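Long-range contacts in polyporopepsin (Irpex lacteus, PDB 1WKR), which cleaves peptide bonds with broad specificity and clots milk, acting as a pepsin-like aspartic endopeptidase, captured here with the inhibitor pepstatin: residues W189-S194 and G209-G214; I195-S200 and Q254-T259; S202-T207 and L304-G309; I220-F225 and G297-E302; E266-A271 and L313-S318. All blocks are in the same frame, centred on the assembly; numbering follows the deposited sequence.

Contact 1: residues W189-S194 and G209-G214. Unlike the reference sequence in segment 189-194: Ser194 (reference Thr).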
# COMPACT_ATOMS: atom_id res chain seq x y z
N TRP A 189 3.07 8.99 1.82
CA TRP A 189 3.74 9.05 0.51
C TRP A 189 2.77 9.76 -0.42
O TRP A 189 2.04 9.16 -1.22
CB TRP A 189 4.10 7.63 0.01
CG TRP A 189 5.26 7.11 0.85
CD1 TRP A 189 5.20 6.20 1.88
CD2 TRP A 189 6.62 7.50 0.76
NE1 TRP A 189 6.46 5.99 2.42
CE2 TRP A 189 7.34 6.81 1.75
CE3 TRP A 189 7.31 8.38 -0.09
CZ2 TRP A 189 8.70 6.96 1.91
CZ3 TRP A 189 8.66 8.51 0.06
CH2 TRP A 189 9.35 7.82 1.04
N GLY A 190 2.72 11.10 -0.23
CA GLY A 190 1.68 11.95 -0.89
C GLY A 190 2.22 12.59 -2.11
O GLY A 190 3.36 13.08 -2.15
N ILE A 191 1.39 12.59 -3.15
CA ILE A 191 1.75 13.18 -4.43
C ILE A 191 0.57 14.01 -4.95
O ILE A 191 -0.55 13.88 -4.47
CB ILE A 191 2.13 12.10 -5.50
CG1 ILE A 191 0.92 11.22 -5.85
CG2 ILE A 191 3.29 11.22 -4.98
CD1 ILE A 191 1.17 10.28 -7.00
N ASN A 192 0.85 14.84 -5.95
CA ASN A 192 -0.17 15.47 -6.73
C ASN A 192 -0.42 14.72 -8.01
O ASN A 192 0.55 14.27 -8.64
CB ASN A 192 0.25 16.93 -7.03
CG ASN A 192 0.50 17.70 -5.75
OD1 ASN A 192 1.64 18.38 -5.68
ND2 ASN A 192 -0.27 17.64 -4.81
N GLN A 193 -1.69 14.56 -8.41
CA GLN A 193 -1.97 13.94 -9.71
C GLN A 193 -3.32 14.45 -10.21
O GLN A 193 -4.11 14.99 -9.41
CB GLN A 193 -2.00 12.39 -9.61
CG GLN A 193 -3.31 11.84 -9.10
CD GLN A 193 -3.23 10.33 -8.84
OE1 GLN A 193 -2.20 9.70 -9.04
NE2 GLN A 193 -4.36 9.76 -8.41
N SER A 194 -3.63 14.19 -11.47
CA SER A 194 -4.97 14.28 -12.00
C SER A 194 -5.34 12.95 -12.63
O SER A 194 -4.47 12.14 -12.93
CB SER A 194 -5.09 15.42 -13.01
OG SER A 194 -4.39 15.04 -14.18
N GLY A 209 -3.05 13.49 -2.87
CA GLY A 209 -3.51 12.19 -2.37
C GLY A 209 -2.31 11.33 -2.10
O GLY A 209 -1.17 11.85 -2.06
N ILE A 210 -2.51 10.05 -1.85
CA ILE A 210 -1.41 9.21 -1.41
C ILE A 210 -1.30 7.92 -2.19
O ILE A 210 -2.24 7.51 -2.87
CB ILE A 210 -1.48 8.91 0.12
CG1 ILE A 210 -2.60 7.89 0.45
CG2 ILE A 210 -1.67 10.22 0.91
CD1 ILE A 210 -2.60 7.41 1.90
N VAL A 211 -0.12 7.32 -2.12
CA VAL A 211 0.18 6.00 -2.74
C VAL A 211 0.33 5.03 -1.62
O VAL A 211 1.24 5.18 -0.77
CB VAL A 211 1.43 6.12 -3.62
CG1 VAL A 211 1.70 4.75 -4.27
CG2 VAL A 211 1.29 7.20 -4.67
N ASP A 212 -0.53 4.03 -1.57
CA ASP A 212 -0.66 3.20 -0.37
C ASP A 212 -0.81 1.73 -0.76
O ASP A 212 -1.87 1.29 -1.18
CB ASP A 212 -1.86 3.68 0.45
CG ASP A 212 -1.96 2.96 1.73
OD1 ASP A 212 -1.09 2.14 2.11
OD2 ASP A 212 -2.99 3.19 2.51
N THR A 213 0.23 0.95 -0.51
CA THR A 213 0.19 -0.49 -0.71
C THR A 213 -0.86 -1.18 0.14
O THR A 213 -1.26 -2.30 -0.20
CB THR A 213 1.56 -1.14 -0.42
OG1 THR A 213 1.94 -0.83 0.94
CG2 THR A 213 2.68 -0.62 -1.36
N GLY A 214 -1.21 -0.58 1.30
CA GLY A 214 -2.14 -1.17 2.29
C GLY A 214 -3.54 -0.68 2.15
O GLY A 214 -4.37 -0.86 3.08
O HOH W 1 1.28 6.58 1.79

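Contact 2: residues I195-S200 and Q254-T259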
# COMPACT_ATOMS: atom_id res chain seq x y z
N ILE A 195 -6.64 12.76 -12.86
CA ILE A 195 -7.18 11.57 -13.47
C ILE A 195 -8.20 11.95 -14.52
O ILE A 195 -9.11 12.77 -14.25
CB ILE A 195 -7.85 10.62 -12.41
CG1 ILE A 195 -6.95 10.39 -11.18
CG2 ILE A 195 -8.19 9.27 -13.09
CD1 ILE A 195 -7.69 9.55 -10.10
N ARG A 196 -8.09 11.36 -15.68
CA ARG A 196 -9.12 11.48 -16.74
C ARG A 196 -9.53 10.13 -17.19
O ARG A 196 -8.79 9.12 -17.07
CB ARG A 196 -8.62 12.36 -17.88
CG ARG A 196 -7.86 11.82 -18.73
CD ARG A 196 -7.77 12.66 -20.24
NE ARG A 196 -6.88 11.82 -21.02
CZ ARG A 196 -5.62 11.82 -20.94
NH1 ARG A 196 -5.04 12.69 -20.05
NH2 ARG A 196 -4.78 11.11 -21.58
N TYR A 197 -10.72 10.02 -17.76
CA TYR A 197 -11.29 8.76 -18.29
C TYR A 197 -11.35 8.91 -19.81
O TYR A 197 -11.95 9.86 -20.31
CB TYR A 197 -12.68 8.55 -17.70
CG TYR A 197 -13.39 7.33 -18.26
CD1 TYR A 197 -13.04 6.06 -17.80
CD2 TYR A 197 -14.34 7.46 -19.25
CE1 TYR A 197 -13.68 4.92 -18.32
CE2 TYR A 197 -15.02 6.30 -19.77
CZ TYR A 197 -14.69 5.09 -19.24
OH TYR A 197 -15.26 3.93 -19.70
N GLY A 198 -10.72 8.00 -20.53
CA GLY A 198 -10.68 8.12 -22.00
C GLY A 198 -9.98 9.39 -22.38
O GLY A 198 -9.17 9.99 -21.67
N SER A 199 -10.36 9.93 -23.56
CA SER A 199 -9.68 11.10 -24.10
C SER A 199 -10.23 12.39 -23.61
O SER A 199 -9.52 13.42 -23.74
CB SER A 199 -9.73 11.10 -25.66
OG SER A 199 -8.79 9.94 -26.03
N SER A 200 -11.48 12.44 -23.10
CA SER A 200 -12.20 13.71 -23.01
C SER A 200 -12.98 13.87 -21.75
O SER A 200 -13.82 14.81 -21.66
CB SER A 200 -13.16 13.94 -24.17
OG SER A 200 -14.18 13.00 -24.20
N GLN A 254 -13.13 2.35 -21.00
CA GLN A 254 -11.88 3.02 -21.42
C GLN A 254 -10.86 3.04 -20.29
O GLN A 254 -11.20 2.82 -19.12
CB GLN A 254 -12.21 4.45 -21.87
CG GLN A 254 -13.42 4.73 -22.77
CD GLN A 254 -13.00 4.16 -23.99
OE1 GLN A 254 -12.16 4.69 -24.83
NE2 GLN A 254 -13.67 3.12 -24.43
N SER A 255 -9.61 3.35 -20.65
CA SER A 255 -8.56 3.54 -19.65
C SER A 255 -8.79 4.74 -18.78
O SER A 255 -9.41 5.74 -19.22
CB SER A 255 -7.20 3.65 -20.29
OG SER A 255 -6.89 2.42 -20.96
N LEU A 256 -8.29 4.69 -17.57
CA LEU A 256 -8.07 5.87 -16.76
C LEU A 256 -6.63 6.33 -16.94
O LEU A 256 -5.68 5.51 -16.92
CB LEU A 256 -8.28 5.60 -15.28
CG LEU A 256 -9.69 5.41 -14.84
CD1 LEU A 256 -9.81 4.80 -13.43
CD2 LEU A 256 -10.48 6.74 -14.89
N PHE A 257 -6.45 7.61 -17.18
CA PHE A 257 -5.12 8.18 -17.41
C PHE A 257 -4.75 9.04 -16.24
O PHE A 257 -5.48 10.04 -15.97
CB PHE A 257 -5.09 8.98 -18.73
CG PHE A 257 -5.38 8.14 -19.95
CD1 PHE A 257 -4.35 7.50 -20.62
CD2 PHE A 257 -6.67 8.01 -20.47
CE1 PHE A 257 -4.59 6.77 -21.77
CE2 PHE A 257 -6.90 7.24 -21.62
CZ PHE A 257 -5.82 6.63 -22.26
N PHE A 258 -3.70 8.69 -15.55
CA PHE A 258 -3.22 9.44 -14.35
C PHE A 258 -2.04 10.28 -14.83
O PHE A 258 -1.07 9.78 -15.41
CB PHE A 258 -2.70 8.43 -13.31
CG PHE A 258 -3.82 7.63 -12.67
CD1 PHE A 258 -4.50 6.62 -13.37
CD2 PHE A 258 -4.13 7.81 -11.33
CE1 PHE A 258 -5.50 5.89 -12.76
CE2 PHE A 258 -5.12 7.08 -10.72
CZ PHE A 258 -5.82 6.11 -11.44
N THR A 259 -2.09 11.56 -14.55
CA THR A 259 -0.95 12.47 -14.87
C THR A 259 -0.20 12.69 -13.59
O THR A 259 -0.73 13.25 -12.64
CB THR A 259 -1.42 13.77 -15.43
OG1 THR A 259 -2.18 13.54 -16.65
CG2 THR A 259 -0.22 14.70 -15.78
O HOH W 2 -2.51 12.10 -19.00

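Contact 3: residues S202-T207 and L304-G309. With SO4 (sulfate ion), chain E.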
# COMPACT_ATOMS: atom_id res chain seq x y z
N SER A 202 -12.89 14.47 -17.65
CA SER A 202 -12.17 14.65 -16.39
C SER A 202 -12.83 13.84 -15.28
O SER A 202 -14.06 13.77 -15.20
CB SER A 202 -12.17 16.18 -16.01
OG SER A 202 -11.42 16.32 -14.77
N ILE A 203 -12.07 13.20 -14.48
CA ILE A 203 -12.52 12.46 -13.29
C ILE A 203 -12.12 13.21 -12.01
O ILE A 203 -12.95 13.46 -11.17
CB ILE A 203 -12.02 11.02 -13.34
CG1 ILE A 203 -12.56 10.26 -14.54
CG2 ILE A 203 -12.36 10.32 -12.00
CD1 ILE A 203 -14.12 10.11 -14.54
N LEU A 204 -10.82 13.51 -11.86
CA LEU A 204 -10.29 14.18 -10.70
C LEU A 204 -9.35 15.24 -11.16
O LEU A 204 -8.29 14.90 -11.74
CB LEU A 204 -9.62 13.17 -9.77
CG LEU A 204 -9.16 13.76 -8.41
CD1 LEU A 204 -10.35 14.03 -7.49
CD2 LEU A 204 -8.24 12.77 -7.71
N SER A 205 -9.63 16.50 -10.91
CA SER A 205 -8.73 17.57 -11.26
C SER A 205 -7.47 17.53 -10.39
O SER A 205 -7.54 17.03 -9.23
CB SER A 205 -9.43 18.96 -11.06
OG SER A 205 -10.70 18.98 -11.80
N SER A 206 -6.41 18.08 -10.85
CA SER A 206 -5.10 18.06 -10.15
C SER A 206 -5.30 18.34 -8.70
O SER A 206 -5.85 19.38 -8.26
CB SER A 206 -4.22 19.14 -10.74
OG SER A 206 -3.93 18.82 -12.07
N THR A 207 -4.81 17.44 -7.85
CA THR A 207 -5.01 17.54 -6.39
C THR A 207 -4.05 16.58 -5.69
O THR A 207 -3.32 15.82 -6.33
CB THR A 207 -6.47 17.21 -6.05
OG1 THR A 207 -6.72 17.59 -4.70
CG2 THR A 207 -6.82 15.69 -6.22
N LEU A 304 -6.32 15.45 0.68
CA LEU A 304 -6.02 14.01 0.56
C LEU A 304 -7.27 13.48 -0.13
O LEU A 304 -8.29 13.16 0.55
CB LEU A 304 -5.74 13.42 1.94
CG LEU A 304 -5.00 12.10 1.87
CD1 LEU A 304 -4.45 11.69 3.26
CD2 LEU A 304 -5.78 10.98 1.28
N ASP A 305 -7.19 13.35 -1.44
CA ASP A 305 -8.41 13.22 -2.27
C ASP A 305 -8.39 11.96 -3.12
O ASP A 305 -9.29 11.76 -3.97
CB ASP A 305 -8.53 14.45 -3.16
CG ASP A 305 -8.76 15.76 -2.43
OD1 ASP A 305 -9.08 15.75 -1.20
OD2 ASP A 305 -8.67 16.82 -3.09
N PHE A 306 -7.37 11.14 -2.94
CA PHE A 306 -7.30 9.84 -3.61
C PHE A 306 -6.31 8.94 -2.85
O PHE A 306 -5.43 9.48 -2.14
CB PHE A 306 -6.87 9.98 -5.13
CG PHE A 306 -5.48 10.55 -5.29
CD1 PHE A 306 -4.34 9.76 -5.17
CD2 PHE A 306 -5.30 11.91 -5.56
CE1 PHE A 306 -3.08 10.27 -5.32
CE2 PHE A 306 -4.03 12.43 -5.72
CZ PHE A 306 -2.93 11.63 -5.60
N ILE A 307 -6.47 7.66 -3.08
CA ILE A 307 -5.47 6.66 -2.61
C ILE A 307 -5.21 5.77 -3.82
O ILE A 307 -6.10 5.00 -4.25
CB ILE A 307 -5.93 5.85 -1.40
CG1 ILE A 307 -6.25 6.76 -0.22
CG2 ILE A 307 -4.83 4.87 -1.03
CD1 ILE A 307 -6.78 6.09 1.02
N ASN A 308 -3.98 5.80 -4.34
CA ASN A 308 -3.55 4.84 -5.37
C ASN A 308 -3.13 3.58 -4.60
O ASN A 308 -2.04 3.54 -4.00
CB ASN A 308 -2.41 5.39 -6.22
CG ASN A 308 -2.77 6.61 -7.02
OD1 ASN A 308 -3.93 7.00 -7.16
ND2 ASN A 308 -1.74 7.25 -7.59
N GLY A 309 -4.00 2.58 -4.59
CA GLY A 309 -3.83 1.38 -3.76
C GLY A 309 -3.20 0.24 -4.45
O GLY A 309 -2.62 0.35 -5.53
S SO4 E . -6.50 19.22 -14.61
O1 SO4 E . -5.62 18.92 -15.72
O2 SO4 E . -5.70 20.06 -13.75
O3 SO4 E . -7.67 20.06 -15.09
O4 SO4 E . -6.91 18.09 -13.84

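Contact 4: residues I220-F225 and G297-E302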
# COMPACT_ATOMS: atom_id res chain seq x y z
N ILE A 220 -11.01 7.22 -4.95
CA ILE A 220 -11.06 8.63 -5.41
C ILE A 220 -12.15 9.38 -4.69
O ILE A 220 -13.15 8.79 -4.26
CB ILE A 220 -11.22 8.69 -6.98
CG1 ILE A 220 -12.53 8.00 -7.43
CG2 ILE A 220 -10.00 8.04 -7.62
CD1 ILE A 220 -12.73 8.05 -8.95
N ALA A 221 -11.94 10.67 -4.55
CA ALA A 221 -12.91 11.53 -3.85
C ALA A 221 -14.33 11.33 -4.36
O ALA A 221 -14.51 11.01 -5.53
CB ALA A 221 -12.51 13.00 -4.01
N SER A 222 -15.29 11.54 -3.49
CA SER A 222 -16.69 11.18 -3.84
C SER A 222 -17.23 11.84 -5.05
O SER A 222 -17.98 11.22 -5.80
CB SER A 222 -17.58 11.52 -2.59
OG SER A 222 -17.11 10.84 -1.44
N ASP A 223 -16.90 13.12 -5.27
CA ASP A 223 -17.33 13.78 -6.47
C ASP A 223 -16.71 13.22 -7.72
O ASP A 223 -17.34 13.12 -8.80
CB ASP A 223 -17.07 15.32 -6.36
CG ASP A 223 -15.69 15.70 -5.88
OD1 ASP A 223 -15.15 15.15 -4.90
OD2 ASP A 223 -15.04 16.61 -6.47
N ALA A 224 -15.44 12.74 -7.64
CA ALA A 224 -14.79 12.06 -8.75
C ALA A 224 -15.36 10.67 -8.96
O ALA A 224 -15.56 10.26 -10.11
CB ALA A 224 -13.30 11.95 -8.40
N PHE A 225 -15.70 9.97 -7.88
CA PHE A 225 -16.35 8.66 -8.00
C PHE A 225 -17.67 8.78 -8.68
O PHE A 225 -18.02 7.95 -9.54
CB PHE A 225 -16.55 8.08 -6.57
CG PHE A 225 -17.05 6.67 -6.58
CD1 PHE A 225 -16.24 5.61 -6.96
CD2 PHE A 225 -18.37 6.43 -6.17
CE1 PHE A 225 -16.70 4.33 -6.92
CE2 PHE A 225 -18.81 5.11 -6.16
CZ PHE A 225 -17.98 4.05 -6.49
N GLY A 297 -14.78 8.33 0.19
CA GLY A 297 -15.66 8.65 1.31
C GLY A 297 -15.53 10.05 1.79
O GLY A 297 -16.04 10.39 2.90
N SER A 298 -14.92 10.91 1.01
CA SER A 298 -14.75 12.35 1.27
C SER A 298 -14.69 13.09 -0.05
O SER A 298 -14.22 12.50 -1.05
CB SER A 298 -13.49 12.65 2.14
OG SER A 298 -12.37 12.05 1.58
N ASP A 299 -15.10 14.35 -0.09
CA ASP A 299 -15.10 15.13 -1.28
C ASP A 299 -13.70 15.69 -1.54
O ASP A 299 -12.87 15.84 -0.63
CB ASP A 299 -16.03 16.33 -1.13
CG ASP A 299 -17.47 15.91 -1.07
OD1 ASP A 299 -17.87 14.88 -1.53
OD2 ASP A 299 -18.28 16.76 -0.60
N SER A 300 -13.45 16.01 -2.80
CA SER A 300 -12.17 16.66 -3.15
C SER A 300 -12.03 18.01 -2.51
O SER A 300 -13.03 18.64 -2.15
CB SER A 300 -12.09 16.77 -4.71
OG SER A 300 -13.05 17.67 -5.19
N GLY A 301 -10.81 18.46 -2.36
CA GLY A 301 -10.48 19.76 -1.68
C GLY A 301 -10.09 19.57 -0.24
O GLY A 301 -9.91 20.58 0.42
N GLU A 302 -9.93 18.36 0.26
CA GLU A 302 -9.54 18.16 1.64
C GLU A 302 -8.06 17.92 1.79
O GLU A 302 -7.60 17.61 2.94
CB GLU A 302 -10.30 16.97 2.25
CG GLU A 302 -11.78 17.28 2.32
CD GLU A 302 -12.54 16.19 3.27
OE1 GLU A 302 -11.91 15.25 3.62
OE2 GLU A 302 -13.69 16.53 3.54

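Contact 5: residues E266-A271 and L313-S318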
# COMPACT_ATOMS: atom_id res chain seq x y z
N GLU A 266 -1.28 4.83 -17.69
CA GLU A 266 -2.55 4.33 -18.21
C GLU A 266 -3.00 3.10 -17.45
O GLU A 266 -2.36 2.01 -17.56
CB GLU A 266 -2.38 4.04 -19.68
CG GLU A 266 -3.71 3.55 -20.31
CD GLU A 266 -3.67 3.31 -21.76
OE1 GLU A 266 -2.64 3.66 -22.48
OE2 GLU A 266 -4.66 2.82 -22.33
N LEU A 267 -4.04 3.25 -16.65
CA LEU A 267 -4.69 2.12 -15.94
C LEU A 267 -5.79 1.58 -16.88
O LEU A 267 -6.86 2.20 -17.09
CB LEU A 267 -5.25 2.61 -14.61
CG LEU A 267 -5.71 1.50 -13.67
CD1 LEU A 267 -4.51 0.76 -13.04
CD2 LEU A 267 -6.59 2.08 -12.56
N THR A 268 -5.49 0.45 -17.50
CA THR A 268 -6.37 -0.04 -18.59
C THR A 268 -7.68 -0.56 -18.05
O THR A 268 -7.87 -0.74 -16.84
CB THR A 268 -5.66 -1.18 -19.35
OG1 THR A 268 -5.44 -2.26 -18.40
CG2 THR A 268 -4.32 -0.75 -19.96
N ALA A 269 -8.60 -0.83 -18.99
CA ALA A 269 -9.88 -1.44 -18.61
C ALA A 269 -9.67 -2.69 -17.79
O ALA A 269 -10.31 -2.84 -16.70
CB ALA A 269 -10.68 -1.78 -19.87
N ASN A 270 -8.78 -3.59 -18.19
CA ASN A 270 -8.64 -4.82 -17.44
C ASN A 270 -8.07 -4.54 -16.01
O ASN A 270 -8.41 -5.23 -15.04
CB ASN A 270 -7.72 -5.82 -18.15
CG ASN A 270 -7.74 -7.17 -17.49
OD1 ASN A 270 -6.82 -7.58 -16.80
ND2 ASN A 270 -8.82 -7.94 -17.79
N ALA A 271 -7.18 -3.54 -15.93
CA ALA A 271 -6.61 -3.16 -14.62
C ALA A 271 -7.65 -2.59 -13.70
O ALA A 271 -7.42 -2.52 -12.47
CB ALA A 271 -5.52 -2.12 -14.84
N LEU A 313 -1.07 -0.41 -7.95
CA LEU A 313 0.34 -0.80 -7.90
C LEU A 313 0.61 -2.15 -8.46
O LEU A 313 1.74 -2.49 -8.78
CB LEU A 313 0.82 -0.69 -6.46
CG LEU A 313 0.77 0.74 -5.89
CD1 LEU A 313 1.00 0.74 -4.40
CD2 LEU A 313 1.77 1.64 -6.59
N GLU A 314 -0.43 -3.01 -8.65
CA GLU A 314 -0.26 -4.23 -9.41
C GLU A 314 0.15 -3.97 -10.86
O GLU A 314 0.63 -4.87 -11.54
CB GLU A 314 -1.51 -5.10 -9.36
CG GLU A 314 -1.74 -5.82 -8.05
CD GLU A 314 -3.06 -6.52 -7.97
OE1 GLU A 314 -4.07 -5.90 -8.39
OE2 GLU A 314 -3.15 -7.65 -7.49
N ARG A 315 -0.06 -2.74 -11.32
CA ARG A 315 0.23 -2.34 -12.70
C ARG A 315 1.40 -1.39 -12.83
O ARG A 315 1.81 -1.11 -13.97
CB ARG A 315 -1.01 -1.75 -13.33
CG ARG A 315 -2.23 -2.66 -13.36
CD ARG A 315 -2.03 -3.88 -14.23
NE ARG A 315 -3.17 -4.83 -14.22
CZ ARG A 315 -3.72 -5.31 -15.30
NH1 ARG A 315 -3.47 -4.87 -16.54
NH2 ARG A 315 -4.67 -6.26 -15.16
N PHE A 316 1.96 -0.86 -11.74
CA PHE A 316 3.04 0.12 -11.78
C PHE A 316 4.03 -0.17 -10.72
O PHE A 316 3.68 -0.41 -9.54
CB PHE A 316 2.48 1.54 -11.63
CG PHE A 316 1.51 1.89 -12.75
CD1 PHE A 316 2.01 2.21 -14.01
CD2 PHE A 316 0.15 1.85 -12.56
CE1 PHE A 316 1.17 2.46 -15.05
CE2 PHE A 316 -0.70 2.13 -13.64
CZ PHE A 316 -0.18 2.40 -14.85
N TYR A 317 5.31 -0.10 -11.04
CA TYR A 317 6.40 -0.22 -10.07
C TYR A 317 6.49 1.09 -9.29
O TYR A 317 6.36 2.17 -9.91
CB TYR A 317 7.72 -0.46 -10.82
CG TYR A 317 8.90 -0.78 -9.95
CD1 TYR A 317 8.92 -1.95 -9.18
CD2 TYR A 317 10.04 0.02 -9.92
CE1 TYR A 317 10.03 -2.32 -8.41
CE2 TYR A 317 11.16 -0.37 -9.20
CZ TYR A 317 11.14 -1.50 -8.47
OH TYR A 317 12.28 -1.90 -7.73
N SER A 318 6.73 1.04 -7.99
CA SER A 318 6.74 2.30 -7.17
C SER A 318 7.97 2.36 -6.33
O SER A 318 8.49 1.39 -5.81
CB SER A 318 5.45 2.37 -6.35
OG SER A 318 5.22 1.23 -5.52

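Contact 1: residues W189-S194 and G209-G214
Ile191 lays its CD1 against CG2 of Val211, 3.9 Å away, the two aliphatic side chains slanting across one another and both also resting on Leu327. With CG1 lodged between the backbone N and the carbonyl carbon (chi1 65°), the Ile191 branch is carried along the sheet face to the valine. Under this pair the backbones join as antiparallel strands. Ile191 N donates to Gly209 O at 2.9 Å, and Gly209 N returns a bond to Ile191 O. One step on, Val211 N reaches Trp189 O at 3.0 Å. The N-to-C directions of 190-194 and 209-211 make 117°, far from a straight antiparallel pair, consistent with regular pairing only at Gly190 with Ile210 and Ile191 with Gly209. Gly190 CA comes within 3.1 Å of Gly209 O in a CA-H...O contact. Strand 207-211 leads straight into the second Asp-Thr-Gly motif of the pepsin fold, where Asp212 is one of the two active-site aspartates and bonds the bound inhibitor through OD2. Its OD1 accepts from Gly214 N at 2.8 Å, an Asx turn in which the N-H comes from above the carboxylate plane. A water bridges the far end of the pairing, accepting from Trp189 N and donating to Val211 O. The Trp189 indole turns away from Val211, and its NE1 donates to Val107 O.

Contact 2: residues I195-S200 and Q254-T259
Arg196 starts from a CB on the same sheet face as Phe257, with CG held between its backbone N and carbonyl carbon (chi1 81°), and runs extended from CG to NE. CG passes 4.0 Å from Phe257 CB. NE makes a weak bond back to Gly198 O, and CZ settles over Phe257 CB. NH2 lies 3.4 Å from Phe257 CG, over the ring face toward its rim, while the opposite face carries Ser255 CB. Guanidinium and ring are stacked nearly parallel, 12° apart. NH1 reaches away to a water that also touches Thr259 OG1. Below them the antiparallel strands of this C-terminal-lobe sheet are joined by a pair of backbone bonds between Arg196 and Phe257, then by Gly198 N to Ser255 O at 2.9 Å. On the other sheet face Ile195 sets CG2 over the centre of the Phe258 ring and CD1 3.6 Å from its CE2. Leu256 CD2 sits at the edge of the Tyr197 ring, in its plane, and Gln254 CB covers one face of that ring, 4.0 Å from the centroid. The phenol OH closes the end by accepting from Gln254 N at 3.0 Å. The face of Ile195, Tyr197, Leu256 and Phe258 is thus buried and mostly hydrocarbon and rings, whereas on the partly exposed one a probably cationic arginine spends its flat surface on an aromatic ring and NE and NH1 on polar partners.

Contact 3: residues S202-T207 and L304-G309
The backbones of 202-207 and 304-309 do not pair directly: their nearest CA atoms, in Thr207 and Asp305, stay 6.9 Å apart, so side chains span the gap. Thr207 OG1 donates to Asp305 OD2 at 2.6 Å, meeting that oxygen from above the carboxylate plane, 35° out of it. Placing OG1 opposite the backbone N (chi1 -168°) aims the hydroxyl at the aspartate, while CG2 packs 3.7 Å from Asp305 CB. The same OD2 also accepts from Gly301 N, and OD1 takes the N-H of Glu302, which makes this buried carboxylate a junction for the neighbouring loop. A valine at Thr207 would remove the hydroxyl and would probably leave Asp305 OD2 one donor short, with the carboxylate less firmly oriented. Phe306 fills the rest of the interface. Its CD2 touches Leu204 CD2 at 3.7 Å, the two side chains crossing at about a right angle, and Thr207 O lies at the ring edge, in its plane, 3.5 Å from CE2. Farther along, at the exposed corner, a sulfate ion, probably from the crystallisation liquor, is bound by Ser206: its N donates to O4 at 3.0 Å and its OG to O2 at 2.7 Å. Ile203 and Leu204 both face Ile195 in a classic beta bulge, after which the chain turns toward the strand 207-211. That strand, running parallel to 306-308, leads to Asp212; this is the active-site sheet of the C-terminal lobe of a pepsin-like aspartic proteinase.

Contact 4: residues I220-F225 and G297-E302
This is a surface contact in the C-terminal lobe of the pepsin fold, where the N-terminal turn of helix 222-232 is held by the loop between strands 289-295 and 306-308. The helix is entered through Ala221 as N-cap residue. Ser222 N, in the first turn, donates to Ser298 O at 2.8 Å, approaching well above the carbonyl plane, so a loop carbonyl takes up an N-H at the helix start. Ala221 CB fits beneath the loop, 3.4 Å from Ser300 N. Asp223 then clasps Ser300 with both carboxylate oxygens, each met on the syn side: OD1 receives Ser300 N at 2.8 Å, and OD2 the hydroxyl. CG of Asp223 lies between the backbone N and carbonyl carbon (chi1 48°), which turns the carboxylate across to the serine. An alanine at Asp223 would probably leave the N-H and the hydroxyl of Ser300 without these acceptors and let the loop shift. Asp299 OD1 lies 4.3 Å from Asp223 OD1, a proximity that may somewhat raise the proton affinity of both. Ser222 OG bonds Asp295 OD1, which also accepts from Gly297 N. The second bond of the Asp223 clasp, Ser300 OG to Asp223 OD2, is 2.6 Å long and only 16° out of the carboxylate plane.

Contact 5: residues E266-A271 and L313-S318
Between the end of strand 263-267 and the chain leading into strand 316-321, in the C-terminal half of this pepsin-like proteinase, Arg315 fits its side chain against an ST motif that leads into a short 3-10 turn. In that motif Thr268 OG1 accepts from Ala271 N at 3.3 Å, and Ala271 lies under the arginine. Ala271 CA lies over the centre of one face of the guanidinium, 3.6 Å from its plane, and Ala271 CB is 3.6 Å from Arg315 CG. The Arg315 chain bends about its CB-CG bond (chi2 -65°), folding the guanidinium back over the alanine. Its charge is probably shared between two oxygens: NH1 donates to Ala337 O near the C terminus, and NH2 to Asn270 OD1. The amide of Asn270 is steadied in turn by Tyr250 OH and Asn340 O, both bonded to its ND2. Next along the chain, Phe316 points its ring edge at the strand, with CZ 3.5 Å from Glu266 O and CE2 4.1 Å from Leu267 CD1. That methyl also touches Arg315 CG, bridging the two side chains. The bond from Arg315 NH2 to Asn270 OD1 spans 3.0 Å, with the oxygen in the guanidinium plane and the amide turned 49° from it.

From the N terminus, the first of the ten segments is reached at 189-194, and contact 1 closes the shortest loop by bringing it to 209-214. Contact 2 opens on the same strand, 190-197, crosses contact 1 along the chain, and closes at 254-259. Contact 3 opens inside both loops and closes at 304-309, crossing both; contact 4 nests inside its loop, crosses contact 2 and tucks the helix start beside it. Contact 5 opens after contact 2 has closed and crosses contacts 3 and 4, joining strand 263-267 to strand 316-321. Contacts 1 to 3 share the C-terminal-lobe sheet, and Leu313 of contact 5 packs on Val211 and Thr213 beside the active site.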